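Local coordinates for chemotaxis response regulator protein-glutamate methylesterase (Thermotoga maritima, PDB 3SFT), which probably catalyses, through its C-terminal domain, both the demethylation of methylglutamates and the deamidation of particular glutamines in chemoreceptors, at residues A111-S125 with D138-G151. Numbering follows the deposited sequence.
Sequences AVDFTLDKAAEIYKS and DGTKGAFKVKFYGG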
ATOM      1  N   ALA A 111      10.086  -2.461   2.044  1.00 21.80           N
ATOM      2  CA  ALA A 111       9.273  -3.660   2.245  1.00 21.25           C
ATOM      3  C   ALA A 111       7.939  -3.133   2.750  1.00 20.75           C
ATOM      4  O   ALA A 111       7.915  -2.277   3.635  1.00 20.20           O
ATOM      5  CB  ALA A 111       9.895  -4.555   3.304  1.00 20.15           C
ATOM      6  N   VAL A 112       6.833  -3.622   2.198  1.00 20.26           N
ATOM      7  CA  VAL A 112       5.528  -3.148   2.649  1.00 18.80           C
ATOM      8  C   VAL A 112       5.274  -3.488   4.129  1.00 17.74           C
ATOM      9  O   VAL A 112       4.521  -2.788   4.797  1.00 16.92           O
ATOM     10  CB  VAL A 112       4.363  -3.634   1.733  1.00 18.52           C
ATOM     11  CG1 VAL A 112       3.979  -5.070   2.044  1.00 16.45           C
ATOM     12  CG2 VAL A 112       3.158  -2.700   1.875  1.00 19.25           C
ATOM     13  N   ASP A 113       5.943  -4.521   4.651  1.00 17.16           N
ATOM     14  CA  ASP A 113       5.794  -4.898   6.067  1.00 18.15           C
ATOM     15  C   ASP A 113       6.167  -3.736   6.995  1.00 16.77           C
ATOM     16  O   ASP A 113       5.499  -3.494   7.999  1.00 16.27           O
ATOM     17  CB  ASP A 113       6.662  -6.116   6.420  1.00 18.80           C
ATOM     18  CG  ASP A 113       6.019  -7.441   6.029  1.00 21.15           C
ATOM     19  OD1 ASP A 113       4.804  -7.469   5.732  1.00 21.73           O
ATOM     20  OD2 ASP A 113       6.737  -8.461   6.029  1.00 21.67           O
ATOM     21  N   PHE A 114       7.234  -3.019   6.650  1.00 17.67           N
ATOM     22  CA  PHE A 114       7.682  -1.880   7.453  1.00 17.95           C
ATOM     23  C   PHE A 114       6.638  -0.760   7.462  1.00 17.86           C
ATOM     24  O   PHE A 114       6.306  -0.220   8.525  1.00 19.45           O
ATOM     25  CB  PHE A 114       9.019  -1.344   6.928  1.00 20.36           C
ATOM     26  CG  PHE A 114       9.639  -0.287   7.808  1.00 23.25           C
ATOM     27  CD1 PHE A 114      10.637  -0.623   8.721  1.00 24.51           C
ATOM     28  CD2 PHE A 114       9.231   1.043   7.725  1.00 22.87           C
ATOM     29  CE1 PHE A 114      11.217   0.350   9.536  1.00 24.36           C
ATOM     30  CE2 PHE A 114       9.804   2.020   8.533  1.00 23.81           C
ATOM     31  CZ  PHE A 114      10.798   1.674   9.440  1.00 24.67           C
ATOM     32  N   THR A 115       6.131  -0.401   6.283  1.00 16.13           N
ATOM     33  CA  THR A 115       5.126   0.659   6.174  1.00 15.74           C
ATOM     34  C   THR A 115       3.829   0.304   6.913  1.00 17.28           C
ATOM     35  O   THR A 115       3.236   1.153   7.589  1.00 17.43           O
ATOM     36  CB  THR A 115       4.820   0.992   4.697  1.00 15.02           C
ATOM     37  OG1 THR A 115       6.022   1.442   4.057  1.00 15.81           O
ATOM     38  CG2 THR A 115       3.770   2.094   4.589  1.00 12.89           C
ATOM     39  N   LEU A 116       3.394  -0.946   6.778  1.00 17.12           N
ATOM     40  CA  LEU A 116       2.177  -1.414   7.433  1.00 18.05           C
ATOM     41  C   LEU A 116       2.329  -1.444   8.946  1.00 20.56           C
ATOM     42  O   LEU A 116       1.386  -1.148   9.674  1.00 20.51           O
ATOM     43  CB  LEU A 116       1.782  -2.791   6.904  1.00 17.29           C
ATOM     44  CG  LEU A 116       1.134  -2.783   5.516  1.00 16.85           C
ATOM     45  CD1 LEU A 116       1.179  -4.160   4.883  1.00 16.72           C
ATOM     46  CD2 LEU A 116      -0.291  -2.309   5.646  1.00 15.96           C
ATOM     47  N   ASP A 117       3.520  -1.805   9.415  1.00 23.17           N
ATOM     48  CA  ASP A 117       3.801  -1.844  10.845  1.00 25.68           C
ATOM     49  C   ASP A 117       3.568  -0.445  11.413  1.00 25.69           C
ATOM     50  O   ASP A 117       2.859  -0.275  12.407  1.00 24.91           O
ATOM     51  CB  ASP A 117       5.256  -2.274  11.085  1.00 30.71           C
ATOM     52  CG  ASP A 117       5.661  -2.205  12.554  1.00 36.02           C
ATOM     53  OD1 ASP A 117       4.848  -2.582  13.427  1.00 40.70           O
ATOM     54  OD2 ASP A 117       6.805  -1.779  12.837  1.00 40.11           O
ATOM     55  N   LYS A 118       4.152   0.555  10.756  1.00 23.49           N
ATOM     56  CA  LYS A 118       4.001   1.932  11.188  1.00 22.48           C
ATOM     57  C   LYS A 118       2.570   2.435  11.035  1.00 22.54           C
ATOM     58  O   LYS A 118       2.013   2.982  11.983  1.00 22.06           O
ATOM     59  CB  LYS A 118       4.981   2.843  10.442  1.00 24.19           C
ATOM     60  CG  LYS A 118       6.440   2.549  10.749  1.00 24.98           C
ATOM     61  CD  LYS A 118       6.675   2.525  12.257  1.00 28.02           C
ATOM     62  CE  LYS A 118       8.119   2.190  12.594  1.00 31.20           C
ATOM     63  NZ  LYS A 118       8.527   0.876  12.036  1.00 33.76           N
ATOM     64  N   ALA A 119       1.959   2.209   9.867  1.00 21.61           N
ATOM     65  CA  ALA A 119       0.586   2.666   9.617  1.00 20.96           C
ATOM     66  C   ALA A 119      -0.428   2.086  10.597  1.00 21.69           C
ATOM     67  O   ALA A 119      -1.256   2.812  11.137  1.00 21.04           O
ATOM     68  CB  ALA A 119       0.163   2.357   8.187  1.00 18.94           C
ATOM     69  N   ALA A 120      -0.346   0.780  10.831  1.00 23.17           N
ATOM     70  CA  ALA A 120      -1.255   0.093  11.739  1.00 24.90           C
ATOM     71  C   ALA A 120      -1.200   0.642  13.160  1.00 27.73           C
ATOM     72  O   ALA A 120      -2.230   0.829  13.803  1.00 28.75           O
ATOM     73  CB  ALA A 120      -0.957  -1.393  11.744  1.00 22.68           C
ATOM     74  N   GLU A 121       0.008   0.901  13.644  1.00 30.15           N
ATOM     75  CA  GLU A 121       0.199   1.422  14.990  1.00 32.87           C
ATOM     76  C   GLU A 121      -0.428   2.811  15.159  1.00 32.01           C
ATOM     77  O   GLU A 121      -0.914   3.152  16.240  1.00 31.94           O
ATOM     78  CB  GLU A 121       1.690   1.466  15.304  1.00 36.69           C
ATOM     79  CG  GLU A 121       2.030   1.275  16.771  1.00 46.63           C
ATOM     80  CD  GLU A 121       3.502   0.932  16.990  1.00 52.46           C
ATOM     81  OE1 GLU A 121       4.077   0.183  16.165  1.00 54.40           O
ATOM     82  OE2 GLU A 121       4.082   1.407  17.992  1.00 55.93           O
ATOM     83  N   ILE A 122      -0.438   3.592  14.081  1.00 29.62           N
ATOM     84  CA  ILE A 122      -0.999   4.940  14.097  1.00 27.93           C
ATOM     85  C   ILE A 122      -2.503   4.962  13.845  1.00 26.90           C
ATOM     86  O   ILE A 122      -3.260   5.535  14.628  1.00 27.06           O
ATOM     87  CB  ILE A 122      -0.330   5.846  13.033  1.00 28.25           C
ATOM     88  CG1 ILE A 122       1.161   6.015  13.332  1.00 29.78           C
ATOM     89  CG2 ILE A 122      -1.015   7.205  12.985  1.00 26.06           C
ATOM     90  CD1 ILE A 122       1.899   6.826  12.284  1.00 29.80           C
ATOM     91  N   TYR A 123      -2.924   4.357  12.737  1.00 24.62           N
ATOM     92  CA  TYR A 123      -4.331   4.330  12.357  1.00 23.44           C
ATOM     93  C   TYR A 123      -5.173   3.225  12.998  1.00 23.16           C
ATOM     94  O   TYR A 123      -6.401   3.307  13.009  1.00 22.02           O
ATOM     95  CB  TYR A 123      -4.456   4.280  10.834  1.00 21.93           C
ATOM     96  CG  TYR A 123      -3.979   5.541  10.142  1.00 21.33           C
ATOM     97  CD1 TYR A 123      -4.882   6.531   9.754  1.00 22.03           C
ATOM     98  CD2 TYR A 123      -2.627   5.741   9.873  1.00 19.33           C
ATOM     99  CE1 TYR A 123      -4.446   7.695   9.113  1.00 23.38           C
ATOM    100  CE2 TYR A 123      -2.182   6.896   9.235  1.00 21.69           C
ATOM    101  CZ  TYR A 123      -3.094   7.865   8.859  1.00 22.92           C
ATOM    102  OH  TYR A 123      -2.651   9.003   8.229  1.00 25.93           O
ATOM    103  N   LYS A 124      -4.515   2.194  13.514  1.00 23.51           N
ATOM    104  CA  LYS A 124      -5.198   1.069  14.157  1.00 26.50           C
ATOM    105  C   LYS A 124      -6.380   0.490  13.367  1.00 24.89           C
ATOM    106  O   LYS A 124      -6.212   0.098  12.214  1.00 25.24           O
ATOM    107  CB  LYS A 124      -5.601   1.439  15.591  1.00 28.84           C
ATOM    108  CG  LYS A 124      -4.404   1.675  16.504  1.00 33.26           C
ATOM    109  CD  LYS A 124      -4.828   1.876  17.950  1.00 37.88           C
ATOM    110  CE  LYS A 124      -3.621   2.027  18.872  1.00 40.12           C
ATOM    111  NZ  LYS A 124      -2.875   3.289  18.606  1.00 41.84           N
ATOM    112  N   SER A 125      -7.573   0.466  13.962  1.00 23.81           N
ATOM    113  CA  SER A 125      -8.748  -0.091  13.284  1.00 23.76           C
ATOM    114  C   SER A 125      -9.116   0.624  11.982  1.00 22.78           C
ATOM    115  O   SER A 125      -9.859   0.084  11.166  1.00 22.69           O
ATOM    116  CB  SER A 125      -9.962  -0.140  14.221  1.00 24.45           C
ATOM    117  OG  SER A 125     -10.511   1.148  14.443  1.00 27.89           O
ATOM    118  N   ASP A 138       6.120 -10.706   1.450  1.00 18.89           N
ATOM    119  CA  ASP A 138       6.043  -9.333   1.948  1.00 18.88           C
ATOM    120  C   ASP A 138       4.562  -8.957   1.989  1.00 17.80           C
ATOM    121  O   ASP A 138       3.825  -9.210   1.038  1.00 16.70           O
ATOM    122  CB  ASP A 138       6.826  -8.376   1.039  1.00 17.78           C
ATOM    123  CG  ASP A 138       6.950  -6.963   1.619  1.00 19.20           C
ATOM    124  OD1 ASP A 138       6.927  -6.779   2.855  1.00 17.09           O
ATOM    125  OD2 ASP A 138       7.091  -6.020   0.821  1.00 20.43           O
ATOM    126  N   GLY A 139       4.122  -8.418   3.121  1.00 18.18           N
ATOM    127  CA  GLY A 139       2.725  -8.051   3.274  1.00 18.55           C
ATOM    128  C   GLY A 139       2.010  -8.951   4.269  1.00 20.17           C
ATOM    129  O   GLY A 139       0.981  -8.569   4.836  1.00 21.75           O
ATOM    130  N   THR A 140       2.559 -10.144   4.490  1.00 18.52           N
ATOM    131  CA  THR A 140       1.968 -11.102   5.421  1.00 18.86           C
ATOM    132  C   THR A 140       2.102 -10.654   6.877  1.00 19.13           C
ATOM    133  O   THR A 140       1.100 -10.556   7.596  1.00 17.88           O
ATOM    134  CB  THR A 140       2.574 -12.503   5.233  1.00 18.91           C
ATOM    135  OG1 THR A 140       2.222 -12.993   3.933  1.00 16.93           O
ATOM    136  CG2 THR A 140       2.048 -13.460   6.281  1.00 17.94           C
ATOM    137  N   LYS A 141       3.330 -10.377   7.314  1.00 19.22           N
ATOM    138  CA  LYS A 141       3.543  -9.919   8.683  1.00 20.93           C
ATOM    139  C   LYS A 141       2.860  -8.569   8.870  1.00 19.82           C
ATOM    140  O   LYS A 141       2.283  -8.299   9.922  1.00 18.77           O
ATOM    141  CB  LYS A 141       5.037  -9.838   9.013  1.00 25.10           C
ATOM    142  CG  LYS A 141       5.715 -11.205   8.998  1.00 32.78           C
ATOM    143  CD  LYS A 141       7.214 -11.119   9.273  1.00 39.10           C
ATOM    144  CE  LYS A 141       7.504 -10.698  10.707  1.00 43.46           C
ATOM    145  NZ  LYS A 141       8.968 -10.692  10.996  1.00 46.44           N
ATOM    146  N   GLY A 142       2.888  -7.741   7.828  1.00 17.72           N
ATOM    147  CA  GLY A 142       2.231  -6.450   7.895  1.00 18.33           C
ATOM    148  C   GLY A 142       0.723  -6.633   8.044  1.00 18.97           C
ATOM    149  O   GLY A 142       0.070  -5.869   8.752  1.00 19.36           O
ATOM    150  N   ALA A 143       0.175  -7.661   7.394  1.00 18.01           N
ATOM    151  CA  ALA A 143      -1.258  -7.942   7.471  1.00 17.97           C
ATOM    152  C   ALA A 143      -1.596  -8.396   8.887  1.00 18.54           C
ATOM    153  O   ALA A 143      -2.667  -8.089   9.412  1.00 18.13           O
ATOM    154  CB  ALA A 143      -1.659  -9.005   6.450  1.00 14.38           C
ATOM    155  N   PHE A 144      -0.664  -9.119   9.502  1.00 20.92           N
ATOM    156  CA  PHE A 144      -0.835  -9.587  10.873  1.00 20.16           C
ATOM    157  C   PHE A 144      -1.038  -8.379  11.789  1.00 19.76           C
ATOM    158  O   PHE A 144      -1.985  -8.339  12.577  1.00 17.12           O
ATOM    159  CB  PHE A 144       0.395 -10.386  11.326  1.00 22.62           C
ATOM    160  CG  PHE A 144       0.564 -10.430  12.818  1.00 26.07           C
ATOM    161  CD1 PHE A 144      -0.297 -11.182  13.609  1.00 26.45           C
ATOM    162  CD2 PHE A 144       1.540  -9.659  13.441  1.00 27.72           C
ATOM    163  CE1 PHE A 144      -0.192 -11.161  14.999  1.00 28.40           C
ATOM    164  CE2 PHE A 144       1.652  -9.632  14.833  1.00 29.64           C
ATOM    165  CZ  PHE A 144       0.781 -10.383  15.611  1.00 27.99           C
ATOM    166  N   LYS A 145      -0.142  -7.401  11.675  1.00 20.41           N
ATOM    167  CA  LYS A 145      -0.213  -6.183  12.481  1.00 22.68           C
ATOM    168  C   LYS A 145      -1.530  -5.439  12.281  1.00 20.34           C
ATOM    169  O   LYS A 145      -2.154  -5.002  13.246  1.00 20.36           O
ATOM    170  CB  LYS A 145       0.960  -5.248  12.157  1.00 26.02           C
ATOM    171  CG  LYS A 145       2.107  -5.291  13.171  1.00 35.31           C
ATOM    172  CD  LYS A 145       2.954  -6.562  13.056  1.00 40.94           C
ATOM    173  CE  LYS A 145       3.777  -6.606  11.769  1.00 43.72           C
ATOM    174  NZ  LYS A 145       5.034  -5.794  11.814  1.00 48.31           N
ATOM    175  N   VAL A 146      -1.946  -5.311  11.023  1.00 19.09           N
ATOM    176  CA  VAL A 146      -3.188  -4.634  10.676  1.00 16.56           C
ATOM    177  C   VAL A 146      -4.357  -5.301  11.381  1.00 16.73           C
ATOM    178  O   VAL A 146      -5.165  -4.625  12.019  1.00 17.21           O
ATOM    179  CB  VAL A 146      -3.418  -4.618   9.140  1.00 16.52           C
ATOM    180  CG1 VAL A 146      -4.815  -4.098   8.808  1.00 14.96           C
ATOM    181  CG2 VAL A 146      -2.372  -3.736   8.467  1.00 15.43           C
ATOM    182  N   LYS A 147      -4.433  -6.626  11.294  1.00 15.80           N
ATOM    183  CA  LYS A 147      -5.514  -7.354  11.943  1.00 16.88           C
ATOM    184  C   LYS A 147      -5.421  -7.259  13.464  1.00 17.12           C
ATOM    185  O   LYS A 147      -6.439  -7.135  14.140  1.00 15.89           O
ATOM    186  CB  LYS A 147      -5.545  -8.822  11.496  1.00 14.13           C
ATOM    187  CG  LYS A 147      -5.868  -9.034  10.016  1.00 15.22           C
ATOM    188  CD  LYS A 147      -7.113  -8.261   9.563  1.00 13.19           C
ATOM    189  CE  LYS A 147      -8.323  -8.577  10.428  1.00 15.12           C
ATOM    190  NZ  LYS A 147      -9.516  -7.831   9.948  1.00 13.90           N
ATOM    191  N   PHE A 148      -4.200  -7.306  13.992  1.00 19.22           N
ATOM    192  CA  PHE A 148      -3.970  -7.205  15.437  1.00 22.28           C
ATOM    193  C   PHE A 148      -4.578  -5.902  15.983  1.00 23.65           C
ATOM    194  O   PHE A 148      -5.062  -5.865  17.116  1.00 23.64           O
ATOM    195  CB  PHE A 148      -2.465  -7.261  15.745  1.00 22.86           C
ATOM    196  CG  PHE A 148      -2.136  -7.213  17.217  1.00 27.36           C
ATOM    197  CD1 PHE A 148      -2.176  -8.369  17.991  1.00 28.74           C
ATOM    198  CD2 PHE A 148      -1.789  -6.007  17.831  1.00 27.89           C
ATOM    199  CE1 PHE A 148      -1.878  -8.330  19.359  1.00 30.83           C
ATOM    200  CE2 PHE A 148      -1.490  -5.954  19.194  1.00 27.88           C
ATOM    201  CZ  PHE A 148      -1.534  -7.118  19.962  1.00 29.20           C
ATOM    202  N   TYR A 149      -4.578  -4.853  15.162  1.00 23.20           N
ATOM    203  CA  TYR A 149      -5.127  -3.560  15.557  1.00 24.83           C
ATOM    204  C   TYR A 149      -6.566  -3.319  15.086  1.00 24.58           C
ATOM    205  O   TYR A 149      -7.061  -2.192  15.136  1.00 25.07           O
ATOM    206  CB  TYR A 149      -4.215  -2.426  15.086  1.00 26.85           C
ATOM    207  CG  TYR A 149      -2.970  -2.276  15.928  1.00 30.93           C
ATOM    208  CD1 TYR A 149      -3.058  -1.904  17.270  1.00 33.01           C
ATOM    209  CD2 TYR A 149      -1.706  -2.520  15.393  1.00 31.52           C
ATOM    210  CE1 TYR A 149      -1.923  -1.777  18.059  1.00 33.59           C
ATOM    211  CE2 TYR A 149      -0.560  -2.397  16.176  1.00 33.66           C
ATOM    212  CZ  TYR A 149      -0.678  -2.024  17.508  1.00 35.21           C
ATOM    213  OH  TYR A 149       0.448  -1.899  18.291  1.00 38.02           O
ATOM    214  N   GLY A 150      -7.232  -4.372  14.623  1.00 20.63           N
ATOM    215  CA  GLY A 150      -8.609  -4.231  14.181  1.00 18.85           C
ATOM    216  C   GLY A 150      -8.815  -3.639  12.802  1.00 17.55           C
ATOM    217  O   GLY A 150      -9.936  -3.279  12.443  1.00 16.28           O
ATOM    218  N   GLY A 151      -7.738  -3.530  12.029  1.00 16.80           N
ATOM    219  CA  GLY A 151      -7.842  -2.995  10.682  1.00 16.02           C
ATOM    220  C   GLY A 151      -8.470  -3.988   9.714  1.00 17.01           C
ATOM    221  O   GLY A 151      -8.890  -5.080  10.112  1.00 15.44           O
TER
HETATM  222  O   HOH W   1       5.838 -10.903   5.641  1.00 19.93           O
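D113, in the first turn of helix 112-123, and D138, just ahead of helix 140-148, each accept backbone N-H groups from the other segment's helix start, in four hydrogen bonds. D138 OD2 accepts V112 N at 2.8 Å through its syn lone pair, while OD1 takes D113 N at 3.0 Å, 23° out of the carboxylate plane. D113 OD1 receives G139 N and G142 N, both at 2.9 Å, from opposite faces of its carboxylate. D113 OD2 reaches K141 N through a water. The two carboxylates stand nearly perpendicular. Replacing D113 with an alanine would probably leave the G139 and G142 amides without their shared acceptor. D138 also bonds H42 through OD2, so the V112 and D113 amides probably hold its carboxylate in its rotation, as the acid of a predicted S15-H42-D138 triad.

The axes of helices 112-123 and 140-148 run 10° from parallel and come within 7.8 Å, as befits consecutive helices of a doubly wound alpha/beta domain, here joined through strand 127-131 of the parallel sheet. Such closeness is consistent with the glycine at G142, where a beta carbon would clash with L116 CD1; L116 CB sits 3.8 Å from G142 CA. K145 bends through three torsions to put NZ by D117 OD1, a long salt bridge.

At the C-terminal ends Y149 has the most surface buried. With chi1 at -76°, its CG lies anti to the carbonyl carbon, and the ring passes under E121, whose CA covers one face. Ring atom CD2 meets A120 CB at 3.9 Å, while K124 CG approaches CD1 obliquely.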